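Local coordinates for quercetin 2,3-dioxygenase (Escherichia coli, PDB 1TQ5), which cleaves the flavonol quercetin with molecular oxygen in vitro, releasing carbon monoxide, as a divalent-metal-dependent bicupin of the pirin family whose physiological role is unknown, at residues Tyr3-Asn8 / Pro32-Phe37; Arg10-His15 / Asp19-Phe24; Asp61-Thr66 / Leu154-Asp159; Thr72-Asp77 / Lys82-Ala87; Arg133-Asp136 / Lys141-Val144. All blocks are in the same frame, centred on the assembly; numbering follows the deposited sequence.

Contact 1 (Tyr3-Asn8 / Pro32-Phe37)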
# COMPACT_ATOMS: atom_id res chain seq x y z
N TYR A 3 -13.06 11.84 2.00
CA TYR A 3 -13.97 10.72 2.03
C TYR A 3 -13.43 9.50 2.75
O TYR A 3 -12.28 9.11 2.58
CB TYR A 3 -14.39 10.39 0.60
CG TYR A 3 -15.07 11.57 -0.05
CD1 TYR A 3 -16.34 11.98 0.36
CD2 TYR A 3 -14.43 12.32 -1.04
CE1 TYR A 3 -16.95 13.10 -0.19
CE2 TYR A 3 -15.03 13.45 -1.59
CZ TYR A 3 -16.29 13.83 -1.16
OH TYR A 3 -16.89 14.95 -1.70
N LEU A 4 -14.28 8.91 3.58
CA LEU A 4 -13.89 7.75 4.36
C LEU A 4 -14.27 6.43 3.69
O LEU A 4 -15.43 6.19 3.37
CB LEU A 4 -14.54 7.83 5.75
CG LEU A 4 -14.35 6.66 6.73
CD1 LEU A 4 -12.92 6.61 7.23
CD2 LEU A 4 -15.32 6.83 7.89
N ARG A 5 -13.27 5.58 3.48
CA ARG A 5 -13.48 4.26 2.91
C ARG A 5 -13.45 3.30 4.10
O ARG A 5 -12.39 2.86 4.51
CB ARG A 5 -12.36 3.93 1.93
CG ARG A 5 -12.37 2.52 1.38
CD ARG A 5 -13.71 2.18 0.76
NE ARG A 5 -13.61 1.05 -0.16
CZ ARG A 5 -14.66 0.38 -0.62
NH1 ARG A 5 -15.87 0.73 -0.23
NH2 ARG A 5 -14.50 -0.61 -1.49
N LYS A 6 -14.62 3.00 4.65
CA LYS A 6 -14.71 2.12 5.82
C LYS A 6 -14.17 0.72 5.58
O LYS A 6 -14.41 0.12 4.53
CB LYS A 6 -16.16 2.00 6.30
CG LYS A 6 -16.70 3.25 7.00
CD LYS A 6 -18.07 2.98 7.59
CE LYS A 6 -18.65 4.21 8.28
NZ LYS A 6 -18.94 5.31 7.31
N ALA A 7 -13.45 0.21 6.57
CA ALA A 7 -12.87 -1.13 6.48
C ALA A 7 -13.91 -2.22 6.23
O ALA A 7 -13.67 -3.13 5.44
CB ALA A 7 -12.09 -1.44 7.76
N ASN A 8 -15.06 -2.14 6.89
CA ASN A 8 -16.11 -3.15 6.75
C ASN A 8 -16.89 -3.09 5.44
O ASN A 8 -17.63 -4.01 5.11
CB ASN A 8 -17.10 -3.07 7.92
CG ASN A 8 -17.84 -1.74 7.96
OD1 ASN A 8 -17.23 -0.68 8.06
ND2 ASN A 8 -19.16 -1.80 7.89
N PRO A 32 -18.53 1.30 -7.60
CA PRO A 32 -18.80 2.49 -8.43
C PRO A 32 -18.09 3.78 -8.02
O PRO A 32 -17.78 4.61 -8.88
CB PRO A 32 -20.33 2.62 -8.35
CG PRO A 32 -20.64 2.08 -6.98
CD PRO A 32 -19.77 0.84 -6.93
N ASN A 33 -17.82 3.94 -6.73
CA ASN A 33 -17.13 5.14 -6.25
C ASN A 33 -15.62 4.92 -6.20
O ASN A 33 -14.85 5.71 -6.76
CB ASN A 33 -17.64 5.51 -4.86
CG ASN A 33 -19.13 5.81 -4.85
OD1 ASN A 33 -19.84 5.44 -3.91
ND2 ASN A 33 -19.61 6.50 -5.88
N PHE A 34 -15.20 3.85 -5.54
CA PHE A 34 -13.79 3.54 -5.42
C PHE A 34 -13.30 2.64 -6.56
O PHE A 34 -13.17 1.43 -6.40
CB PHE A 34 -13.50 2.90 -4.05
CG PHE A 34 -13.81 3.81 -2.89
CD1 PHE A 34 -15.11 3.93 -2.41
CD2 PHE A 34 -12.80 4.58 -2.31
CE1 PHE A 34 -15.41 4.80 -1.37
CE2 PHE A 34 -13.09 5.47 -1.27
CZ PHE A 34 -14.40 5.58 -0.79
N MSE A 35 -13.05 3.26 -7.70
CA MSE A 35 -12.57 2.56 -8.89
C MSE A 35 -11.05 2.54 -8.89
O MSE A 35 -10.42 1.61 -9.41
CB MSE A 35 -13.05 3.28 -10.16
CG MSE A 35 -14.55 3.28 -10.39
SE MSE A 35 -15.27 1.64 -10.66
CE MSE A 35 -13.90 0.74 -11.41
N GLY A 36 -10.46 3.57 -8.30
CA GLY A 36 -9.02 3.71 -8.24
C GLY A 36 -8.75 5.18 -7.98
O GLY A 36 -9.33 6.04 -8.65
N PHE A 37 -7.86 5.48 -7.03
CA PHE A 37 -7.55 6.86 -6.66
C PHE A 37 -6.26 7.36 -7.29
O PHE A 37 -5.16 7.09 -6.79
CB PHE A 37 -7.47 6.94 -5.13
CG PHE A 37 -7.50 8.34 -4.60
CD1 PHE A 37 -8.67 9.09 -4.65
CD2 PHE A 37 -6.37 8.91 -4.02
CE1 PHE A 37 -8.72 10.37 -4.12
CE2 PHE A 37 -6.41 10.19 -3.49
CZ PHE A 37 -7.59 10.93 -3.54

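Contact 2 (Arg10-His15 / Asp19-Phe24)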
# COMPACT_ATOMS: atom_id res chain seq x y z
N ARG A 10 -15.33 -2.71 2.52
CA ARG A 10 -14.39 -3.10 1.47
C ARG A 10 -14.88 -4.39 0.81
O ARG A 10 -15.63 -5.14 1.41
CB ARG A 10 -13.00 -3.35 2.05
CG ARG A 10 -12.21 -2.10 2.38
CD ARG A 10 -10.88 -2.48 3.02
NE ARG A 10 -11.09 -3.26 4.24
CZ ARG A 10 -10.11 -3.82 4.94
NH1 ARG A 10 -8.85 -3.71 4.55
NH2 ARG A 10 -10.40 -4.50 6.05
N GLY A 11 -14.45 -4.62 -0.43
CA GLY A 11 -14.83 -5.85 -1.11
C GLY A 11 -14.18 -6.96 -0.32
O GLY A 11 -13.15 -6.74 0.30
N HIS A 12 -14.77 -8.15 -0.32
CA HIS A 12 -14.20 -9.23 0.46
C HIS A 12 -14.38 -10.59 -0.22
O HIS A 12 -15.47 -10.92 -0.68
CB HIS A 12 -14.83 -9.24 1.85
CG HIS A 12 -14.36 -10.36 2.74
ND1 HIS A 12 -13.05 -10.49 3.13
CD2 HIS A 12 -15.04 -11.39 3.30
CE1 HIS A 12 -12.94 -11.56 3.90
NE2 HIS A 12 -14.12 -12.13 4.02
N ALA A 13 -13.30 -11.36 -0.27
CA ALA A 13 -13.33 -12.69 -0.85
C ALA A 13 -12.52 -13.59 0.07
O ALA A 13 -11.39 -13.26 0.44
CB ALA A 13 -12.72 -12.67 -2.24
N ASN A 14 -13.11 -14.72 0.45
CA ASN A 14 -12.44 -15.67 1.33
C ASN A 14 -12.40 -17.05 0.67
O ASN A 14 -13.43 -17.68 0.47
CB ASN A 14 -13.19 -15.77 2.67
CG ASN A 14 -12.46 -16.61 3.70
OD1 ASN A 14 -11.44 -17.23 3.40
ND2 ASN A 14 -12.97 -16.63 4.92
N HIS A 15 -11.19 -17.50 0.33
CA HIS A 15 -11.01 -18.80 -0.32
C HIS A 15 -10.34 -19.78 0.64
O HIS A 15 -9.82 -20.82 0.23
CB HIS A 15 -10.13 -18.65 -1.56
CG HIS A 15 -10.57 -17.55 -2.48
ND1 HIS A 15 -11.82 -17.50 -3.05
CD2 HIS A 15 -9.91 -16.46 -2.94
CE1 HIS A 15 -11.91 -16.43 -3.82
NE2 HIS A 15 -10.77 -15.78 -3.77
N ASP A 19 -7.67 -14.76 2.42
CA ASP A 19 -8.80 -13.96 2.87
C ASP A 19 -8.38 -12.54 2.48
O ASP A 19 -7.43 -11.99 3.05
CB ASP A 19 -8.96 -14.06 4.38
CG ASP A 19 -10.18 -13.31 4.88
OD1 ASP A 19 -11.31 -13.76 4.59
OD2 ASP A 19 -10.01 -12.28 5.56
N SER A 20 -9.08 -11.94 1.52
CA SER A 20 -8.70 -10.63 1.03
C SER A 20 -9.77 -9.53 1.07
O SER A 20 -10.93 -9.74 0.70
CB SER A 20 -8.20 -10.80 -0.42
OG SER A 20 -7.69 -9.59 -0.96
N TRP A 21 -9.38 -8.35 1.55
CA TRP A 21 -10.28 -7.20 1.59
C TRP A 21 -9.77 -6.23 0.52
O TRP A 21 -8.61 -5.84 0.54
CB TRP A 21 -10.28 -6.55 2.97
CG TRP A 21 -10.86 -7.45 4.01
CD1 TRP A 21 -10.24 -8.49 4.64
CD2 TRP A 21 -12.21 -7.44 4.48
NE1 TRP A 21 -11.12 -9.14 5.47
CE2 TRP A 21 -12.34 -8.52 5.40
CE3 TRP A 21 -13.33 -6.64 4.22
CZ2 TRP A 21 -13.54 -8.81 6.05
CZ3 TRP A 21 -14.53 -6.93 4.87
CH2 TRP A 21 -14.62 -8.00 5.78
N HIS A 22 -10.65 -5.86 -0.40
CA HIS A 22 -10.28 -4.96 -1.50
C HIS A 22 -10.73 -3.53 -1.27
O HIS A 22 -11.92 -3.27 -1.08
CB HIS A 22 -10.91 -5.44 -2.80
CG HIS A 22 -10.59 -6.86 -3.14
ND1 HIS A 22 -9.31 -7.29 -3.41
CD2 HIS A 22 -11.38 -7.95 -3.22
CE1 HIS A 22 -9.33 -8.59 -3.65
NE2 HIS A 22 -10.57 -9.02 -3.54
N THR A 23 -9.79 -2.60 -1.30
CA THR A 23 -10.14 -1.20 -1.11
C THR A 23 -10.80 -0.64 -2.37
O THR A 23 -11.70 0.19 -2.28
CB THR A 23 -8.91 -0.36 -0.77
OG1 THR A 23 -8.43 -0.72 0.53
CG2 THR A 23 -9.26 1.12 -0.79
N PHE A 24 -10.34 -1.10 -3.54
CA PHE A 24 -10.86 -0.65 -4.83
C PHE A 24 -11.31 -1.84 -5.66
O PHE A 24 -10.93 -2.98 -5.39
CB PHE A 24 -9.78 0.08 -5.65
CG PHE A 24 -9.14 1.24 -4.93
CD1 PHE A 24 -9.84 2.42 -4.73
CD2 PHE A 24 -7.85 1.12 -4.44
CE1 PHE A 24 -9.25 3.48 -4.05
CE2 PHE A 24 -7.25 2.18 -3.76
CZ PHE A 24 -7.96 3.36 -3.56
O HOH W 1 -7.85 -3.02 1.80

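Contact 3 (Asp61-Thr66 / Leu154-Asp159)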
# COMPACT_ATOMS: atom_id res chain seq x y z
N ASP A 61 3.23 -3.66 -17.19
CA ASP A 61 3.07 -2.25 -16.86
C ASP A 61 2.35 -1.99 -15.53
O ASP A 61 1.16 -1.70 -15.53
CB ASP A 61 2.32 -1.53 -17.98
CG ASP A 61 2.83 -1.89 -19.36
OD1 ASP A 61 4.06 -1.86 -19.58
OD2 ASP A 61 2.00 -2.20 -20.24
N MSE A 62 3.07 -2.08 -14.42
CA MSE A 62 2.48 -1.85 -13.11
C MSE A 62 3.53 -1.97 -12.01
O MSE A 62 4.38 -2.86 -12.06
CB MSE A 62 1.34 -2.85 -12.86
CG MSE A 62 0.43 -2.54 -11.67
SE MSE A 62 -0.70 -1.13 -11.89
CE MSE A 62 -1.99 -1.89 -12.86
N GLU A 63 3.48 -1.07 -11.04
CA GLU A 63 4.40 -1.09 -9.91
C GLU A 63 3.68 -1.83 -8.80
O GLU A 63 2.64 -1.37 -8.32
CB GLU A 63 4.74 0.33 -9.46
CG GLU A 63 5.38 1.21 -10.53
CD GLU A 63 6.79 0.77 -10.90
OE1 GLU A 63 7.73 1.10 -10.15
OE2 GLU A 63 6.95 0.10 -11.94
N ILE A 64 4.22 -2.97 -8.39
CA ILE A 64 3.60 -3.77 -7.33
C ILE A 64 4.39 -3.69 -6.04
O ILE A 64 5.52 -4.16 -5.95
CB ILE A 64 3.50 -5.26 -7.74
CG1 ILE A 64 2.87 -5.39 -9.12
CG2 ILE A 64 2.67 -6.01 -6.71
CD1 ILE A 64 1.47 -4.83 -9.22
N LEU A 65 3.77 -3.09 -5.02
CA LEU A 65 4.41 -2.93 -3.73
C LEU A 65 3.78 -3.83 -2.67
O LEU A 65 2.56 -3.93 -2.58
CB LEU A 65 4.30 -1.48 -3.27
CG LEU A 65 4.69 -1.21 -1.82
CD1 LEU A 65 6.20 -1.24 -1.67
CD2 LEU A 65 4.14 0.14 -1.40
N THR A 66 4.62 -4.47 -1.87
CA THR A 66 4.14 -5.34 -0.80
C THR A 66 4.63 -4.84 0.57
O THR A 66 5.79 -4.49 0.72
CB THR A 66 4.65 -6.79 -0.95
OG1 THR A 66 4.34 -7.28 -2.27
CG2 THR A 66 4.01 -7.69 0.09
N LEU A 154 12.69 3.83 -1.66
CA LEU A 154 12.79 2.97 -2.83
C LEU A 154 12.22 3.73 -4.02
O LEU A 154 11.26 4.49 -3.88
CB LEU A 154 11.99 1.68 -2.61
CG LEU A 154 12.56 0.62 -1.66
CD1 LEU A 154 11.52 -0.47 -1.42
CD2 LEU A 154 13.82 0.01 -2.27
N LYS A 155 12.80 3.52 -5.20
CA LYS A 155 12.31 4.22 -6.39
C LYS A 155 10.99 3.65 -6.89
O LYS A 155 10.75 2.45 -6.84
CB LYS A 155 13.34 4.16 -7.52
CG LYS A 155 12.83 4.80 -8.81
CD LYS A 155 13.95 5.13 -9.78
CE LYS A 155 14.78 6.30 -9.28
NZ LYS A 155 15.89 6.65 -10.23
N VAL A 156 10.13 4.54 -7.36
CA VAL A 156 8.85 4.15 -7.91
C VAL A 156 8.74 4.93 -9.22
O VAL A 156 9.06 6.12 -9.26
CB VAL A 156 7.67 4.50 -6.95
CG1 VAL A 156 7.54 6.00 -6.78
CG2 VAL A 156 6.38 3.90 -7.46
N HIS A 157 8.33 4.25 -10.29
CA HIS A 157 8.20 4.88 -11.60
C HIS A 157 6.87 5.61 -11.75
O HIS A 157 6.07 5.30 -12.63
CB HIS A 157 8.34 3.82 -12.69
CG HIS A 157 9.68 3.17 -12.73
ND1 HIS A 157 10.83 3.85 -13.07
CD2 HIS A 157 10.07 1.90 -12.44
CE1 HIS A 157 11.86 3.02 -13.00
NE2 HIS A 157 11.43 1.84 -12.62
N GLN A 158 6.66 6.59 -10.88
CA GLN A 158 5.43 7.38 -10.90
C GLN A 158 5.67 8.62 -10.05
O GLN A 158 6.42 8.57 -9.07
CB GLN A 158 4.28 6.53 -10.34
CG GLN A 158 2.92 7.21 -10.26
CD GLN A 158 2.55 7.96 -11.53
OE1 GLN A 158 2.95 9.10 -11.72
NE2 GLN A 158 1.79 7.30 -12.40
N ASP A 159 5.07 9.73 -10.45
CA ASP A 159 5.22 10.98 -9.71
C ASP A 159 4.45 10.88 -8.40
O ASP A 159 3.44 11.55 -8.21
CB ASP A 159 4.67 12.15 -10.54
CG ASP A 159 4.86 13.49 -9.85
OD1 ASP A 159 4.11 14.44 -10.18
OD2 ASP A 159 5.76 13.60 -8.99

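Contact 4 (Thr72-Asp77 / Lys82-Ala87)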
# COMPACT_ATOMS: atom_id res chain seq x y z
N THR A 72 5.89 -13.91 7.39
CA THR A 72 6.91 -13.79 6.37
C THR A 72 6.35 -14.16 5.01
O THR A 72 5.46 -14.99 4.90
CB THR A 72 8.10 -14.74 6.67
OG1 THR A 72 8.56 -14.55 8.02
CG2 THR A 72 9.27 -14.46 5.72
N VAL A 73 6.87 -13.52 3.96
CA VAL A 73 6.45 -13.83 2.61
C VAL A 73 7.68 -14.13 1.77
O VAL A 73 8.72 -13.49 1.92
CB VAL A 73 5.68 -12.66 1.96
CG1 VAL A 73 6.58 -11.44 1.81
CG2 VAL A 73 5.14 -13.09 0.60
N GLU A 74 7.57 -15.14 0.91
CA GLU A 74 8.66 -15.54 0.04
C GLU A 74 8.33 -15.14 -1.40
O GLU A 74 7.30 -15.53 -1.95
CB GLU A 74 8.86 -17.05 0.11
CG GLU A 74 9.91 -17.59 -0.86
CD GLU A 74 11.27 -17.76 -0.23
OE1 GLU A 74 11.37 -18.52 0.76
OE2 GLU A 74 12.24 -17.15 -0.72
N HIS A 75 9.22 -14.35 -2.01
CA HIS A 75 9.02 -13.90 -3.38
C HIS A 75 9.90 -14.65 -4.38
O HIS A 75 11.05 -14.98 -4.10
CB HIS A 75 9.30 -12.40 -3.46
CG HIS A 75 9.43 -11.88 -4.86
ND1 HIS A 75 10.58 -12.01 -5.60
CD2 HIS A 75 8.55 -11.22 -5.65
CE1 HIS A 75 10.41 -11.46 -6.79
NE2 HIS A 75 9.19 -10.97 -6.85
N GLN A 76 9.33 -14.93 -5.55
CA GLN A 76 10.02 -15.60 -6.64
C GLN A 76 9.52 -14.99 -7.95
O GLN A 76 8.31 -14.81 -8.13
CB GLN A 76 9.72 -17.10 -6.62
CG GLN A 76 10.34 -17.84 -5.44
CD GLN A 76 9.84 -19.26 -5.30
OE1 GLN A 76 9.98 -20.08 -6.21
NE2 GLN A 76 9.27 -19.58 -4.14
N ASP A 77 10.43 -14.65 -8.86
CA ASP A 77 10.00 -14.05 -10.11
C ASP A 77 10.69 -14.60 -11.35
O ASP A 77 11.75 -15.21 -11.26
CB ASP A 77 10.18 -12.53 -10.05
CG ASP A 77 11.64 -12.12 -9.95
OD1 ASP A 77 11.91 -10.95 -9.59
OD2 ASP A 77 12.52 -12.95 -10.25
N LYS A 82 14.86 -14.31 -5.67
CA LYS A 82 14.31 -15.11 -4.58
C LYS A 82 14.56 -14.24 -3.36
O LYS A 82 15.68 -13.75 -3.17
CB LYS A 82 15.09 -16.42 -4.44
CG LYS A 82 15.02 -17.35 -5.65
CD LYS A 82 13.74 -18.17 -5.64
CE LYS A 82 13.70 -19.10 -4.44
NZ LYS A 82 12.47 -19.93 -4.41
N GLU A 83 13.54 -14.04 -2.53
CA GLU A 83 13.68 -13.19 -1.35
C GLU A 83 12.61 -13.43 -0.27
O GLU A 83 11.45 -13.72 -0.58
CB GLU A 83 13.64 -11.72 -1.77
CG GLU A 83 13.70 -10.73 -0.62
CD GLU A 83 15.13 -10.35 -0.26
OE1 GLU A 83 15.40 -10.14 0.94
OE2 GLU A 83 15.97 -10.26 -1.17
N GLN A 84 13.00 -13.33 0.99
CA GLN A 84 12.07 -13.49 2.10
C GLN A 84 11.90 -12.14 2.80
O GLN A 84 12.87 -11.54 3.26
CB GLN A 84 12.55 -14.55 3.09
CG GLN A 84 12.48 -15.96 2.54
CD GLN A 84 12.34 -17.01 3.62
OE1 GLN A 84 12.20 -18.20 3.32
NE2 GLN A 84 12.38 -16.59 4.88
N VAL A 85 10.66 -11.67 2.87
CA VAL A 85 10.34 -10.38 3.47
C VAL A 85 9.56 -10.56 4.77
O VAL A 85 8.40 -10.95 4.76
CB VAL A 85 9.50 -9.53 2.47
CG1 VAL A 85 9.27 -8.13 3.03
CG2 VAL A 85 10.22 -9.46 1.13
N PRO A 86 10.21 -10.26 5.91
CA PRO A 86 9.55 -10.40 7.21
C PRO A 86 8.62 -9.23 7.51
O PRO A 86 8.62 -8.23 6.80
CB PRO A 86 10.72 -10.47 8.17
CG PRO A 86 11.67 -9.48 7.56
CD PRO A 86 11.61 -9.83 6.08
N ALA A 87 7.83 -9.36 8.57
CA ALA A 87 6.91 -8.32 8.97
C ALA A 87 7.66 -7.02 9.20
O ALA A 87 8.76 -7.03 9.76
CB ALA A 87 6.17 -8.73 10.23

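Contact 5 (Arg133-Asp136 / Lys141-Val144)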
# COMPACT_ATOMS: atom_id res chain seq x y z
N ARG A 133 13.94 -3.40 0.62
CA ARG A 133 14.72 -2.59 1.55
C ARG A 133 14.27 -2.74 3.00
O ARG A 133 13.08 -2.90 3.29
CB ARG A 133 14.66 -1.11 1.16
CG ARG A 133 15.42 -0.18 2.12
CD ARG A 133 15.88 1.08 1.41
NE ARG A 133 16.84 1.85 2.20
CZ ARG A 133 17.58 2.84 1.70
NH1 ARG A 133 17.49 3.16 0.42
NH2 ARG A 133 18.42 3.51 2.48
N ARG A 134 15.25 -2.70 3.89
CA ARG A 134 14.97 -2.78 5.32
C ARG A 134 15.26 -1.42 5.92
O ARG A 134 16.43 -1.03 6.05
CB ARG A 134 15.84 -3.84 5.99
CG ARG A 134 15.71 -3.82 7.49
CD ARG A 134 16.32 -5.04 8.12
NE ARG A 134 16.16 -5.02 9.57
CZ ARG A 134 16.14 -6.11 10.32
NH1 ARG A 134 16.27 -7.30 9.76
NH2 ARG A 134 16.00 -6.00 11.64
N PHE A 135 14.20 -0.72 6.28
CA PHE A 135 14.30 0.61 6.88
C PHE A 135 14.50 0.46 8.38
O PHE A 135 14.10 -0.55 8.97
CB PHE A 135 13.01 1.40 6.63
CG PHE A 135 12.70 1.62 5.17
CD1 PHE A 135 13.28 2.67 4.47
CD2 PHE A 135 11.84 0.77 4.49
CE1 PHE A 135 13.01 2.88 3.12
CE2 PHE A 135 11.56 0.96 3.14
CZ PHE A 135 12.15 2.02 2.46
N ASP A 136 15.13 1.45 8.99
CA ASP A 136 15.35 1.40 10.43
C ASP A 136 14.15 2.02 11.13
O ASP A 136 13.88 3.21 10.98
CB ASP A 136 16.62 2.17 10.80
CG ASP A 136 17.12 1.81 12.18
OD1 ASP A 136 17.66 0.70 12.35
OD2 ASP A 136 16.98 2.65 13.10
N LYS A 141 7.98 10.39 10.40
CA LYS A 141 7.54 10.38 9.01
C LYS A 141 8.65 9.82 8.13
O LYS A 141 9.60 10.53 7.78
CB LYS A 141 7.19 11.81 8.59
CG LYS A 141 6.59 11.95 7.21
CD LYS A 141 6.26 13.41 6.94
CE LYS A 141 5.56 13.60 5.60
NZ LYS A 141 5.16 15.02 5.38
N GLN A 142 8.53 8.54 7.78
CA GLN A 142 9.53 7.86 6.97
C GLN A 142 9.12 7.72 5.51
O GLN A 142 8.02 7.29 5.20
CB GLN A 142 9.80 6.48 7.56
CG GLN A 142 10.85 5.67 6.83
CD GLN A 142 11.07 4.32 7.47
OE1 GLN A 142 10.21 3.44 7.43
NE2 GLN A 142 12.25 4.14 8.07
N LEU A 143 10.03 8.09 4.61
CA LEU A 143 9.79 8.01 3.17
C LEU A 143 10.07 6.60 2.65
O LEU A 143 11.19 6.10 2.77
CB LEU A 143 10.67 9.02 2.45
CG LEU A 143 10.48 9.21 0.94
CD1 LEU A 143 9.06 9.70 0.66
CD2 LEU A 143 11.50 10.22 0.43
N VAL A 144 9.05 5.96 2.08
CA VAL A 144 9.19 4.60 1.57
C VAL A 144 9.39 4.53 0.06
O VAL A 144 10.24 3.78 -0.43
CB VAL A 144 7.96 3.75 1.95
CG1 VAL A 144 8.10 2.34 1.39
CG2 VAL A 144 7.82 3.70 3.47

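Contact 1 (Tyr3-Asn8 / Pro32-Phe37)
Arg5 folds over the ring of Phe34, and this single pair makes nearly all of the contact. The tight part is aliphatic: Arg5 CD stands 3.6 Å from the centroid of the Phe34 ring and only 5° off its normal, a CH-pi contact over the middle of the face, while Arg5 CB reaches Phe34 CE2 at 3.6 Å. A turn at chi2 (54°) bends the arginine chain so that CD sits over the ring centre while CB stays at CE2. The guanidinium consequently lies flat on the same aromatic system, planes 9° apart, but slid off-centre, with Arg5 CZ 4.5 Å from the centroid; the cation-pi component is thus displaced toward the Phe34 CD1 side, where Arg5 NH1 comes to 3.9 Å. Packing slackens toward the partly exposed start of the strand: Leu4 O stays 4.3 Å from Phe34 CZ, and the Tyr3 ring heads away from the loop. Polar atoms of the buried guanidinium are held by others, NH2 by Tyr29 OH and NE by Thr23 O, which fixes its rotation over the ring. Phe34 itself centres an inverse gamma turn in the loop between strands 18-22 and 40-48. Strand 2-5, paired with strand 204-208, edges the mixed seven-stranded sheet otherwise built from C-terminal-half strands, and Trp184 of its strand 182-187 touches both Arg5 and Phe34.

Contact 2 (Arg10-His15 / Asp19-Phe24)
The beta hairpin of strands 11-14 and 18-22, at one margin of the seven-stranded antiparallel sheet, is where His12, Trp21 and Arg10 meet. Gly11 and His22 form a hydrogen-bonded pair, His22 N to Gly11 O being 2.7 Å; Ala13 and Ser20 form the next, with Ser20 N to Ala13 O 2.9 Å and almost straight at 179°. Between them the non-hydrogen-bonded pair His12 and Trp21 puts its rings on the same face of the sheet as an offset stack, centroids 3.9 Å apart and planes at 26°. His12 ND1 sits 3.1 Å from Trp21 CE2, and also gives a weak hydrogen bond to Ser20 O. Across the opposite face of the indole comes Arg10, whose NH2 approaches Trp21 CG at 3.6 Å; the bend of its chain at chi3 (-59°) brings the guanidinium over Trp21 CB, 3.4 Å from Arg10 CZ. A leucine in place of Trp21 would probably leave the His12 ring without its stacking partner, free to turn. Arg10 is also held by Ala7 O at NE. Its charge is paired with Asp45 through a salt bridge at NH1, so the tryptophan gives the guanidinium mainly van der Waals cover.

Contact 3 (Asp61-Thr66 / Leu154-Asp159)
Glu63 reaches from the N-terminal cupin domain to His157 of the C-terminal one. From CB the chain leaves beside the backbone N (chi1 -59°) and bends at chi2 (-69°); CB and CG serve as the reach, and contact with the other segment begins at CD, 3.8 Å from His157 CD2. Beyond it OE1 takes the backbone N-H of His157 at 3.2 Å, a nearly straight bond (174°) arriving from above the carboxylate plane, and lies 4.1 Å from Val156 CG2. OE2 meets the imidazole edge, in the ring plane, 3.6 Å from His157 CD2. The buried carboxylate is satisfied at both oxygens: OE1 also forms a salt bridge with Arg129 NH2, and OE2 a hydrogen bond with Ser94 OG, so its rotation is probably well fixed. His157 centres an inverse gamma turn just after strand 154-155. Strand 63-70, carrying Glu63, runs between strands 112-119 and 90-94, whereas 154-155 closes the other large sheet beside 141-146; Arg129 of strand 129-133 bridges the two by also binding Lys155 O.

Contact 4 (Thr72-Asp77 / Lys82-Ala87)
Strands 72-77 and 82-86 run antiparallel, their axes at 158° and 4.6 Å apart at closest approach, with Val73 opposite Val85 and His75 opposite Glu83 as hydrogen-bonded pairs. The shortest of the four backbone bonds is His75 N to Glu83 O, 2.7 Å and nearly straight; Val85 N to Val73 O follows at 2.8 Å. On the face shared by these pairs the two valines lie side by side, pointing the same way. Val73 CG1, between its own N and carbonyl carbon (chi1 64°), lies against the neighbouring strand, 3.6 Å from Val85 CB and 3.5 Å from Val85 O. The other face carries longer, more polar chains. Glu74 and Gln84 cross there, the carboxylate leaning over the methylene of its partner with Glu74 CD 3.5 Å from Gln84 CG. Next along, Gln76 and Lys82 run alongside each other, Gln76 CG meeting Lys82 CD at 3.4 Å; the lysine chain is bent at chi2 and chi3, which keeps its methylenes beside the glutamine, though the position of its amino end is doubtful. On the valine face, the buried His75 ring stacks on Tyr130 and touches Glu103, a probable metal ligand. This is a beta hairpin at the margin of a four-stranded antiparallel sheet in the N-terminal cupin domain, beside strand 99-104, which carries the metal-binding His101.

Contact 5 (Arg133-Asp136 / Lys141-Val144)
Gln142 OE1 is hydrogen-bonded to Arg164 NH1 of the adjoining strand, and the amide held in this way lies against Phe135. The glutamine chain runs out straight, with CG anti to its own backbone N (chi1 -179°), which carries the amide across to the loop; there NE2 comes to 3.2 Å from Phe135 CB and OE1 to 3.8 Å from Phe135 CG. Ring and amide planes stand 45° apart, so the two groups touch obliquely and do not stack. Farther along the ring the partners are backbone oxygens and a methyl: Phe135 CE1 is 3.7 Å from Leu143 O, Phe135 CZ 3.9 Å from Val144 O, and Phe135 CE2 4.1 Å from Val144 CG1. Arg133, from the phenylalanine's own segment, lays its CG over the centre of one ring face. With a serine at Phe135, the methyl of Val144 and the CG of Arg133 would probably lose their aromatic neighbour, opening a gap between loop and strand. Strand 129-133 is outermost in the large N-terminal sheet and strand 141-146 belongs to the C-terminal one, so the contact packs the connection between the two cupin domains against the strand it leads into, in keeping with the bicupin fold.

Contacts 1 and 2 abut: Phe34 CB packs 3.7 Å from Thr23 O, bringing the loop of contact 1 against the end of the hairpin. Contacts 3 and 5 are likewise joined, Leu154 N standing 2.7 Å from Val144 O across neighbouring strands 154-155 and 141-146. Contact 4 comes nearest the metal site, the His75 side chain being about 3 Å from that of Glu103 and about 4 Å from that of His101. Contact 3 is farther off, with Glu63 about 10 Å from His59 between side chains, and in contact 2 His22 is about 12 Å from it. Contacts 1 and 4, centres 29 Å apart, occupy opposite sides of the chain's centre.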